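Local coordinates for ribosomal protein uL16 3-hydroxylase (Escherichia coli, PDB 4CCL) that catalyses the 2-oxoglutarate- and iron-dependent 3-hydroxylation of an arginine in ribosomal protein uL16, working as a homodimer, at residues Asp232-Ala237 against Leu243-Asp248; Ser212-Tyr217 against Glu256-Pro261; His263-Phe268 against Leu312-Asp317. All blocks are in the same frame, centred on the assembly; numbering follows the deposited sequence.

Contact 1 of 3, residues Asp232-Ala237 against Leu243-Asp248; sequences DVPPRA and LPQEMD
Arg236 and Leu243 mark the nearest approach of the two backbones, with 7.9 Å from Arg236 CA to Leu243 CA. Residues 232-237 form a proline-rich loop without regular structure, while Leu243 is the N-cap residue of helix 244-258. No backbone hydrogen bond joins the segments. Arg236 NH2 forms a salt bridge with Glu246 OE1 at 2.9 Å and stands equally far, 2.9 Å, from Glu246 OE2, so this one nitrogen straddles the carboxylate. The two side chains reach out from opposite directions, and the guanidinium and carboxylate planes lie 18° apart. The bend at chi3 of Arg236 (62°) turns its guanidinium toward the helix start. Glu246 OE1 has a second partner: its anti lone pair accepts Leu243 N at 3.0 Å. This is the glutamate-to-N-cap half of a capping box; a leucine has no polar side-chain atom to return the bond. Glu246 OE2, meanwhile, takes a hydrogen bond from Trp106 of the second subunit. Were this glutamate cut back to an alanine, Arg236 would probably lose its countercharge, Leu243 N its acceptor and Trp106 of the second subunit its bond. Carbon packs around the ion pair: Leu243 CD1 approaches Pro234 CB at 4.1 Å. Leu243 CG meets the guanidinium obliquely, 3.9 Å from Arg236 NE. Gln245 runs past Pro234 in the opposite sense, its amide beside the stiff ring with NE2 3.6 Å from Pro234 CB. One buried carboxylate thus serves loop, helix start and dimer partner, and its negative charge probably suits the positive end of the helix dipole.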
loop_
_atom_site.group_PDB
_atom_site.type_symbol
_atom_site.label_atom_id
_atom_site.label_comp_id
_atom_site.label_asym_id
_atom_site.label_seq_id
_atom_site.Cartn_x
_atom_site.Cartn_y
_atom_site.Cartn_z
ATOM N N ASP B 232 -2.656 -11.277 27.149
ATOM C CA ASP B 232 -1.586 -11.113 28.124
ATOM C C ASP B 232 -1.229 -9.655 28.411
ATOM O O ASP B 232 -0.210 -9.384 29.049
ATOM C CB ASP B 232 -0.369 -11.973 27.781
ATOM C CG ASP B 232 -0.550 -13.419 28.215
ATOM O OD1 ASP B 232 -1.353 -13.659 29.145
ATOM O OD2 ASP B 232 0.101 -14.312 27.633
ATOM N N VAL B 233 -2.061 -8.736 27.916
ATOM C CA VAL B 233 -1.703 -7.334 27.698
ATOM C C VAL B 233 -0.988 -6.710 28.889
ATOM O O VAL B 233 -1.469 -6.760 30.022
ATOM C CB VAL B 233 -2.977 -6.492 27.390
ATOM C CG1 VAL B 233 -4.098 -6.798 28.385
ATOM C CG2 VAL B 233 -2.671 -5.001 27.372
ATOM N N PRO B 234 0.205 -6.151 28.624
ATOM C CA PRO B 234 1.168 -5.723 29.642
ATOM C C PRO B 234 0.724 -4.516 30.451
ATOM O O PRO B 234 0.040 -3.634 29.929
ATOM C CB PRO B 234 2.409 -5.373 28.819
ATOM C CG PRO B 234 1.884 -5.021 27.478
ATOM C CD PRO B 234 0.712 -5.921 27.259
ATOM N N PRO B 235 1.113 -4.482 31.731
ATOM C CA PRO B 235 0.847 -3.340 32.605
ATOM C C PRO B 235 1.750 -2.179 32.218
ATOM O O PRO B 235 2.790 -2.384 31.595
ATOM C CB PRO B 235 1.240 -3.858 33.995
ATOM C CG PRO B 235 1.387 -5.347 33.847
ATOM C CD PRO B 235 1.816 -5.561 32.443
ATOM N N ARG B 236 1.354 -0.971 32.592
ATOM C CA ARG B 236 2.149 0.210 32.309
ATOM C C ARG B 236 1.916 1.256 33.389
ATOM O O ARG B 236 0.851 1.296 34.007
ATOM C CB ARG B 236 1.800 0.766 30.926
ATOM C CG ARG B 236 0.305 0.839 30.656
ATOM C CD ARG B 236 -0.003 1.207 29.209
ATOM N NE ARG B 236 0.504 0.204 28.278
ATOM C CZ ARG B 236 -0.111 -0.945 28.021
ATOM N NH1 ARG B 236 -1.256 -1.237 28.630
ATOM N NH2 ARG B 236 0.414 -1.805 27.161
ATOM N N ALA B 237 2.925 2.086 33.630
ATOM C CA ALA B 237 2.795 3.175 34.584
ATOM C C ALA B 237 1.772 4.176 34.063
ATOM O O ALA B 237 0.846 4.564 34.775
ATOM C CB ALA B 237 4.142 3.850 34.795
ATOM N N LEU B 243 3.881 0.499 24.624
ATOM C CA LEU B 243 5.142 -0.120 25.019
ATOM C C LEU B 243 5.885 -0.739 23.833
ATOM O O LEU B 243 5.261 -1.170 22.866
ATOM C CB LEU B 243 4.900 -1.162 26.119
ATOM C CG LEU B 243 4.159 -0.657 27.361
ATOM C CD1 LEU B 243 4.228 -1.668 28.495
ATOM C CD2 LEU B 243 4.698 0.693 27.812
ATOM N N PRO B 244 7.228 -0.766 23.906
ATOM C CA PRO B 244 8.101 -1.358 22.883
ATOM C C PRO B 244 7.719 -2.786 22.496
ATOM O O PRO B 244 7.865 -3.159 21.331
ATOM C CB PRO B 244 9.473 -1.351 23.562
ATOM C CG PRO B 244 9.430 -0.161 24.440
ATOM C CD PRO B 244 8.010 -0.081 24.951
ATOM N N GLN B 245 7.243 -3.569 23.458
ATOM C CA GLN B 245 6.812 -4.936 23.185
ATOM C C GLN B 245 5.631 -4.946 22.221
ATOM O O GLN B 245 5.543 -5.797 21.332
ATOM C CB GLN B 245 6.436 -5.653 24.485
ATOM C CG GLN B 245 6.374 -4.747 25.704
ATOM C CD GLN B 245 5.887 -5.466 26.947
ATOM O OE1 GLN B 245 5.535 -6.643 26.896
ATOM N NE2 GLN B 245 5.862 -4.758 28.071
ATOM N N GLU B 246 4.734 -3.982 22.395
ATOM C CA GLU B 246 3.539 -3.887 21.565
ATOM C C GLU B 246 3.889 -3.474 20.137
ATOM O O GLU B 246 3.369 -4.042 19.172
ATOM C CB GLU B 246 2.536 -2.920 22.193
ATOM C CG GLU B 246 2.252 -3.235 23.655
ATOM C CD GLU B 246 1.166 -2.367 24.254
ATOM O OE1 GLU B 246 1.438 -1.183 24.548
ATOM O OE2 GLU B 246 0.039 -2.874 24.442
HETATM N N MSE B 247 4.781 -2.492 20.013
HETATM C CA MSE B 247 5.315 -2.090 18.714
HETATM C C MSE B 247 5.956 -3.283 18.022
HETATM O O MSE B 247 5.735 -3.522 16.831
HETATM C CB MSE B 247 6.360 -0.985 18.882
HETATM C CG MSE B 247 5.834 0.285 19.525
HETATM SE SE MSE B 247 4.557 1.222 18.388
HETATM C CE MSE B 247 5.751 1.718 16.926
ATOM N N ASP B 248 6.758 -4.022 18.785
ATOM C CA ASP B 248 7.444 -5.203 18.281
ATOM C C ASP B 248 6.466 -6.249 17.765
ATOM O O ASP B 248 6.686 -6.830 16.707
ATOM C CB ASP B 248 8.345 -5.816 19.359
ATOM C CG ASP B 248 9.612 -5.016 19.584
ATOM O OD1 ASP B 248 10.004 -4.252 18.674
ATOM O OD2 ASP B 248 10.218 -5.159 20.667
#

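Contact 2 of 3, residues Ser212-Tyr217 against Glu256-Pro261; sequences SGFADY and ELINQP
Phe214, which meets Ile258 and Leu257 across the contact, rides on a helical turn closed by the bond from Tyr217 N to Gly213 O, 2.9 Å long. On the other segment Gln260 N reaches back to Leu257 O at 3.0 Å, closing a turn over residues 257-260. Between the two segments no hydrogen bond passes; the contact is made by hydrocarbon. With CG anti to the backbone N (chi1 -174°), the Phe214 ring projects from its helix toward the other one, and its CD2-CE2 side does the touching. Ile258 CG1 comes obliquely to Phe214 CE2 at 3.9 Å and to Phe214 CD2 at 4.2 Å. Leu257 approaches more loosely, with its CG 4.4 Å from Phe214 CE2. A long flat ring suits this place because it spans a gap between backbones of 8.6 Å, measured from Phe214 CA to Ile258 CA. The surroundings belong to the dimer: Ala215 packs on Ala215 of the second subunit, and Ile258 on Ile258 of that subunit. With no polar bond to fix a direction, helices 207-220 and 244-258 are held here by burial of apolar surface, within the helical region that brings the two subunits together.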
loop_
_atom_site.group_PDB
_atom_site.type_symbol
_atom_site.label_atom_id
_atom_site.label_comp_id
_atom_site.label_asym_id
_atom_site.label_seq_id
_atom_site.Cartn_x
_atom_site.Cartn_y
_atom_site.Cartn_z
ATOM N N SER B 212 4.825 -1.120 -1.747
ATOM C CA SER B 212 3.558 -0.602 -2.269
ATOM C C SER B 212 2.783 -1.673 -3.036
ATOM O O SER B 212 1.608 -1.941 -2.742
ATOM C CB SER B 212 3.789 0.606 -3.178
ATOM O OG SER B 212 2.562 1.094 -3.687
ATOM N N GLY B 213 3.451 -2.279 -4.016
ATOM C CA GLY B 213 2.848 -3.336 -4.810
ATOM C C GLY B 213 2.276 -4.462 -3.969
ATOM O O GLY B 213 1.120 -4.851 -4.149
ATOM N N PHE B 214 3.081 -4.975 -3.044
ATOM C CA PHE B 214 2.647 -6.061 -2.172
ATOM C C PHE B 214 1.519 -5.633 -1.248
ATOM O O PHE B 214 0.634 -6.431 -0.949
ATOM C CB PHE B 214 3.812 -6.613 -1.347
ATOM C CG PHE B 214 3.453 -7.829 -0.534
ATOM C CD1 PHE B 214 2.969 -8.970 -1.153
ATOM C CD2 PHE B 214 3.604 -7.834 0.843
ATOM C CE1 PHE B 214 2.638 -10.094 -0.414
ATOM C CE2 PHE B 214 3.277 -8.955 1.588
ATOM C CZ PHE B 214 2.793 -10.086 0.958
ATOM N N ALA B 215 1.555 -4.387 -0.781
ATOM C CA ALA B 215 0.464 -3.879 0.042
ATOM C C ALA B 215 -0.837 -3.907 -0.748
ATOM O O ALA B 215 -1.886 -4.306 -0.230
ATOM C CB ALA B 215 0.764 -2.477 0.522
ATOM N N ASP B 216 -0.760 -3.497 -2.011
ATOM C CA ASP B 216 -1.936 -3.521 -2.874
ATOM C C ASP B 216 -2.399 -4.948 -3.183
ATOM O O ASP B 216 -3.596 -5.198 -3.324
ATOM C CB ASP B 216 -1.691 -2.719 -4.156
ATOM C CG ASP B 216 -1.772 -1.218 -3.927
ATOM O OD1 ASP B 216 -2.623 -0.792 -3.114
ATOM O OD2 ASP B 216 -0.991 -0.467 -4.551
ATOM N N TYR B 217 -1.451 -5.877 -3.274
ATOM C CA TYR B 217 -1.772 -7.290 -3.473
ATOM C C TYR B 217 -2.548 -7.835 -2.275
ATOM O O TYR B 217 -3.583 -8.482 -2.431
ATOM C CB TYR B 217 -0.491 -8.103 -3.686
ATOM C CG TYR B 217 -0.702 -9.591 -3.888
ATOM C CD1 TYR B 217 -1.198 -10.086 -5.088
ATOM C CD2 TYR B 217 -0.385 -10.501 -2.888
ATOM C CE1 TYR B 217 -1.387 -11.446 -5.280
ATOM C CE2 TYR B 217 -0.566 -11.862 -3.071
ATOM C CZ TYR B 217 -1.069 -12.328 -4.268
ATOM O OH TYR B 217 -1.253 -13.680 -4.457
ATOM N N GLU B 256 5.974 -11.224 9.482
ATOM C CA GLU B 256 5.409 -12.564 9.376
ATOM C C GLU B 256 4.574 -12.714 8.106
ATOM O O GLU B 256 4.704 -13.707 7.387
ATOM C CB GLU B 256 4.570 -12.887 10.618
ATOM C CG GLU B 256 4.200 -14.352 10.789
ATOM C CD GLU B 256 2.958 -14.745 10.011
ATOM O OE1 GLU B 256 2.185 -13.847 9.611
ATOM O OE2 GLU B 256 2.753 -15.958 9.802
ATOM N N LEU B 257 3.719 -11.730 7.828
ATOM C CA LEU B 257 2.900 -11.778 6.619
ATOM C C LEU B 257 3.778 -11.810 5.379
ATOM O O LEU B 257 3.576 -12.635 4.484
ATOM C CB LEU B 257 1.938 -10.591 6.539
ATOM C CG LEU B 257 1.260 -10.404 5.175
ATOM C CD1 LEU B 257 0.439 -11.631 4.799
ATOM C CD2 LEU B 257 0.400 -9.147 5.134
ATOM N N ILE B 258 4.754 -10.907 5.338
ATOM C CA ILE B 258 5.695 -10.852 4.226
ATOM C C ILE B 258 6.375 -12.205 4.004
ATOM O O ILE B 258 6.608 -12.618 2.862
ATOM C CB ILE B 258 6.744 -9.744 4.445
ATOM C CG1 ILE B 258 6.123 -8.380 4.137
ATOM C CG2 ILE B 258 7.976 -9.983 3.589
ATOM C CD1 ILE B 258 6.936 -7.225 4.624
ATOM N N ASN B 259 6.640 -12.918 5.095
ATOM C CA ASN B 259 7.303 -14.216 4.996
ATOM C C ASN B 259 6.382 -15.431 4.809
ATOM O O ASN B 259 6.864 -16.562 4.740
ATOM C CB ASN B 259 8.243 -14.429 6.184
ATOM C CG ASN B 259 9.358 -13.405 6.227
ATOM O OD1 ASN B 259 9.754 -12.858 5.199
ATOM N ND2 ASN B 259 9.871 -13.142 7.420
ATOM N N GLN B 260 5.070 -15.207 4.733
ATOM C CA GLN B 260 4.136 -16.300 4.448
ATOM C C GLN B 260 4.488 -16.932 3.102
ATOM O O GLN B 260 4.700 -16.223 2.119
ATOM C CB GLN B 260 2.683 -15.818 4.480
ATOM C CG GLN B 260 2.231 -15.320 5.847
ATOM C CD GLN B 260 0.721 -15.273 5.988
ATOM O OE1 GLN B 260 0.003 -16.071 5.385
ATOM N NE2 GLN B 260 0.231 -14.335 6.790
ATOM N N PRO B 261 4.548 -18.272 3.058
ATOM C CA PRO B 261 5.333 -18.969 2.028
ATOM C C PRO B 261 4.944 -18.716 0.567
ATOM O O PRO B 261 5.825 -18.437 -0.245
ATOM C CB PRO B 261 5.102 -20.445 2.367
ATOM C CG PRO B 261 3.776 -20.468 3.054
ATOM C CD PRO B 261 3.736 -19.206 3.861
#

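Contact 3 of 3, residues His263-Phe268 against Leu312-Asp317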
loop_
_atom_site.group_PDB
_atom_site.type_symbol
_atom_site.label_atom_id
_atom_site.label_comp_id
_atom_site.label_asym_id
_atom_site.label_seq_id
_atom_site.Cartn_x
_atom_site.Cartn_y
_atom_site.Cartn_z
ATOM N N HIS B 263 2.544 -16.347 -0.613
ATOM C CA HIS B 263 2.023 -15.014 -0.910
ATOM C C HIS B 263 3.012 -14.056 -1.583
ATOM O O HIS B 263 2.679 -13.427 -2.594
ATOM C CB HIS B 263 1.431 -14.392 0.357
ATOM C CG HIS B 263 0.273 -15.160 0.907
ATOM N ND1 HIS B 263 -0.081 -15.125 2.246
ATOM C CD2 HIS B 263 -0.617 -15.985 0.314
ATOM C CE1 HIS B 263 -1.132 -15.893 2.441
ATOM N NE2 HIS B 263 -1.482 -16.431 1.280
ATOM N N PHE B 264 4.219 -13.946 -1.035
ATOM C CA PHE B 264 5.215 -13.055 -1.626
ATOM C C PHE B 264 5.633 -13.507 -3.021
ATOM O O PHE B 264 5.660 -12.705 -3.959
ATOM C CB PHE B 264 6.458 -12.917 -0.745
ATOM C CG PHE B 264 7.553 -12.114 -1.387
ATOM C CD1 PHE B 264 7.269 -10.901 -1.992
ATOM C CD2 PHE B 264 8.858 -12.571 -1.399
ATOM C CE1 PHE B 264 8.258 -10.161 -2.587
ATOM C CE2 PHE B 264 9.859 -11.830 -1.996
ATOM C CZ PHE B 264 9.556 -10.623 -2.591
ATOM N N LYS B 265 5.964 -14.788 -3.141
ATOM C CA LYS B 265 6.369 -15.378 -4.411
ATOM C C LYS B 265 5.305 -15.167 -5.477
ATOM O O LYS B 265 5.611 -14.856 -6.630
ATOM C CB LYS B 265 6.620 -16.874 -4.232
ATOM C CG LYS B 265 6.874 -17.614 -5.531
ATOM C CD LYS B 265 6.577 -19.095 -5.396
ATOM C CE LYS B 265 7.355 -19.721 -4.248
ATOM N NZ LYS B 265 6.996 -21.156 -4.048
ATOM N N GLN B 266 4.051 -15.332 -5.073
ATOM C CA GLN B 266 2.924 -15.219 -5.982
ATOM C C GLN B 266 2.748 -13.773 -6.422
ATOM O O GLN B 266 2.616 -13.493 -7.620
ATOM C CB GLN B 266 1.653 -15.737 -5.311
ATOM C CG GLN B 266 0.540 -16.103 -6.268
ATOM C CD GLN B 266 -0.076 -17.445 -5.931
ATOM O OE1 GLN B 266 0.624 -18.374 -5.527
ATOM N NE2 GLN B 266 -1.390 -17.551 -6.084
ATOM N N TRP B 267 2.762 -12.852 -5.458
ATOM C CA TRP B 267 2.656 -11.437 -5.803
ATOM C C TRP B 267 3.750 -11.004 -6.762
ATOM O O TRP B 267 3.466 -10.377 -7.780
ATOM C CB TRP B 267 2.719 -10.518 -4.588
ATOM C CG TRP B 267 3.044 -9.110 -5.020
ATOM C CD1 TRP B 267 2.234 -8.263 -5.725
ATOM C CD2 TRP B 267 4.273 -8.406 -4.818
ATOM N NE1 TRP B 267 2.876 -7.073 -5.957
ATOM C CE2 TRP B 267 4.138 -7.133 -5.407
ATOM C CE3 TRP B 267 5.483 -8.720 -4.183
ATOM C CZ2 TRP B 267 5.148 -6.179 -5.387
ATOM C CZ3 TRP B 267 6.490 -7.770 -4.163
ATOM C CH2 TRP B 267 6.316 -6.517 -4.761
ATOM N N PHE B 268 4.999 -11.309 -6.422
ATOM C CA PHE B 268 6.116 -10.888 -7.259
ATOM C C PHE B 268 6.030 -11.542 -8.626
ATOM O O PHE B 268 6.394 -10.937 -9.632
ATOM C CB PHE B 268 7.466 -11.186 -6.606
ATOM C CG PHE B 268 8.616 -10.489 -7.272
ATOM C CD1 PHE B 268 8.837 -9.141 -7.055
ATOM C CD2 PHE B 268 9.470 -11.176 -8.119
ATOM C CE1 PHE B 268 9.887 -8.492 -7.664
ATOM C CE2 PHE B 268 10.523 -10.531 -8.730
ATOM C CZ PHE B 268 10.733 -9.185 -8.502
ATOM N N LEU B 312 7.983 -15.618 -16.920
ATOM C CA LEU B 312 9.025 -15.845 -15.923
ATOM C C LEU B 312 8.704 -17.009 -15.003
ATOM O O LEU B 312 7.560 -17.201 -14.608
ATOM C CB LEU B 312 9.241 -14.578 -15.099
ATOM C CG LEU B 312 9.601 -13.347 -15.932
ATOM C CD1 LEU B 312 9.492 -12.079 -15.109
ATOM C CD2 LEU B 312 10.994 -13.489 -16.528
ATOM N N ARG B 313 9.724 -17.784 -14.657
ATOM C CA ARG B 313 9.527 -18.932 -13.785
ATOM C C ARG B 313 10.046 -18.664 -12.377
ATOM O O ARG B 313 11.224 -18.362 -12.186
ATOM C CB ARG B 313 10.207 -20.173 -14.367
ATOM C CG ARG B 313 10.067 -21.404 -13.493
ATOM C CD ARG B 313 10.905 -22.559 -14.007
ATOM N NE ARG B 313 10.242 -23.299 -15.076
ATOM C CZ ARG B 313 9.306 -24.221 -14.873
ATOM N NH1 ARG B 313 8.914 -24.511 -13.640
ATOM N NH2 ARG B 313 8.757 -24.848 -15.904
ATOM N N ILE B 314 9.155 -18.758 -11.395
ATOM C CA ILE B 314 9.551 -18.695 -9.995
ATOM C C ILE B 314 9.153 -20.001 -9.325
ATOM O O ILE B 314 7.968 -20.286 -9.148
ATOM C CB ILE B 314 8.896 -17.507 -9.269
ATOM C CG1 ILE B 314 8.898 -16.271 -10.171
ATOM C CG2 ILE B 314 9.607 -17.229 -7.950
ATOM C CD1 ILE B 314 8.785 -14.956 -9.428
ATOM N N GLY B 315 10.150 -20.790 -8.941
ATOM C CA GLY B 315 9.902 -22.138 -8.471
ATOM C C GLY B 315 9.253 -22.963 -9.566
ATOM O O GLY B 315 9.736 -22.996 -10.699
ATOM N N ASP B 316 8.154 -23.628 -9.229
ATOM C CA ASP B 316 7.428 -24.458 -10.187
ATOM C C ASP B 316 6.260 -23.734 -10.858
ATOM O O ASP B 316 5.519 -24.331 -11.639
ATOM C CB ASP B 316 6.957 -25.754 -9.523
ATOM C CG ASP B 316 8.103 -26.695 -9.206
ATOM O OD1 ASP B 316 8.688 -26.578 -8.108
ATOM O OD2 ASP B 316 8.424 -27.550 -10.060
ATOM N N ASP B 317 6.091 -22.454 -10.542
ATOM C CA ASP B 317 5.014 -21.656 -11.119
ATOM C C ASP B 317 5.550 -20.780 -12.242
ATOM O O ASP B 317 6.652 -20.240 -12.139
ATOM C CB ASP B 317 4.388 -20.766 -10.048
ATOM C CG ASP B 317 4.179 -21.492 -8.738
ATOM O OD1 ASP B 317 3.638 -22.617 -8.758
ATOM O OD2 ASP B 317 4.564 -20.936 -7.687
#
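Lys265 and Ile314 run past each other in opposite directions, the lysine coming off helix 263-272 and the isoleucine off strand 311-314. Their touching point is Lys265 CG against Ile314 CG2, 3.7 Å apart, so the aliphatic stem of the lysine covers the CG2 methyl at the isoleucine's beta branch. A chi1 of 173° swings the lysine chain away from its own backbone N before a bend at chi3 turns the amino end. Asp317 crosses this stem at about a right angle, and its OD2 lies 3.6 Å from Lys265 CD. The charges themselves stay apart: Lys265 NZ is 4.4 Å from Asp317 OD2, beyond a salt bridge, and the amine pairs instead with Glu262, just before the helix. A lysine suits the spot because its chain is greasy along its length and charged at its tip. The second segment forms the turn of a beta hairpin joining strands 311-314 and 317-320, probably the wing of the winged-helix fold. Its type II' turn runs from Ile314 to Asp317, whose backbones bond both ways, Ile314 N to Asp317 O at 3.0 Å and Asp317 N to Ile314 O at 3.2 Å. Gly315 takes the positive phi (61°) that this turn demands and that residues with a CB adopt less readily. The other branch of Ile314 meets Phe268 at about a right angle: CD1 comes to the ring edge, near its plane, 4.1 Å from Phe268 CD2. The second subunit adds its Met247 on Ile314 and its Leu250 on Phe268.

Reading from the N terminus, helix 207-220, following the strands of the JmjC barrel, supplies the first half of contact 2. The chain then wanders out in a long loop, whose far end turns back in contact 1, a short closure with five residues between its segments. Helix 244-258 carries the chain home and completes contact 2, so the small loop of contact 1 lies within the larger one. Contact 3 follows in series: helix 263-272 meets the hairpin turn of 312-317 after 43 intervening residues. Contacts 2 and 3 touch mainly through Trp267, which packs against Gly213, Phe214 and Tyr217, joining helix 207-220 to helix 263-272. All three contacts also meet the second subunit.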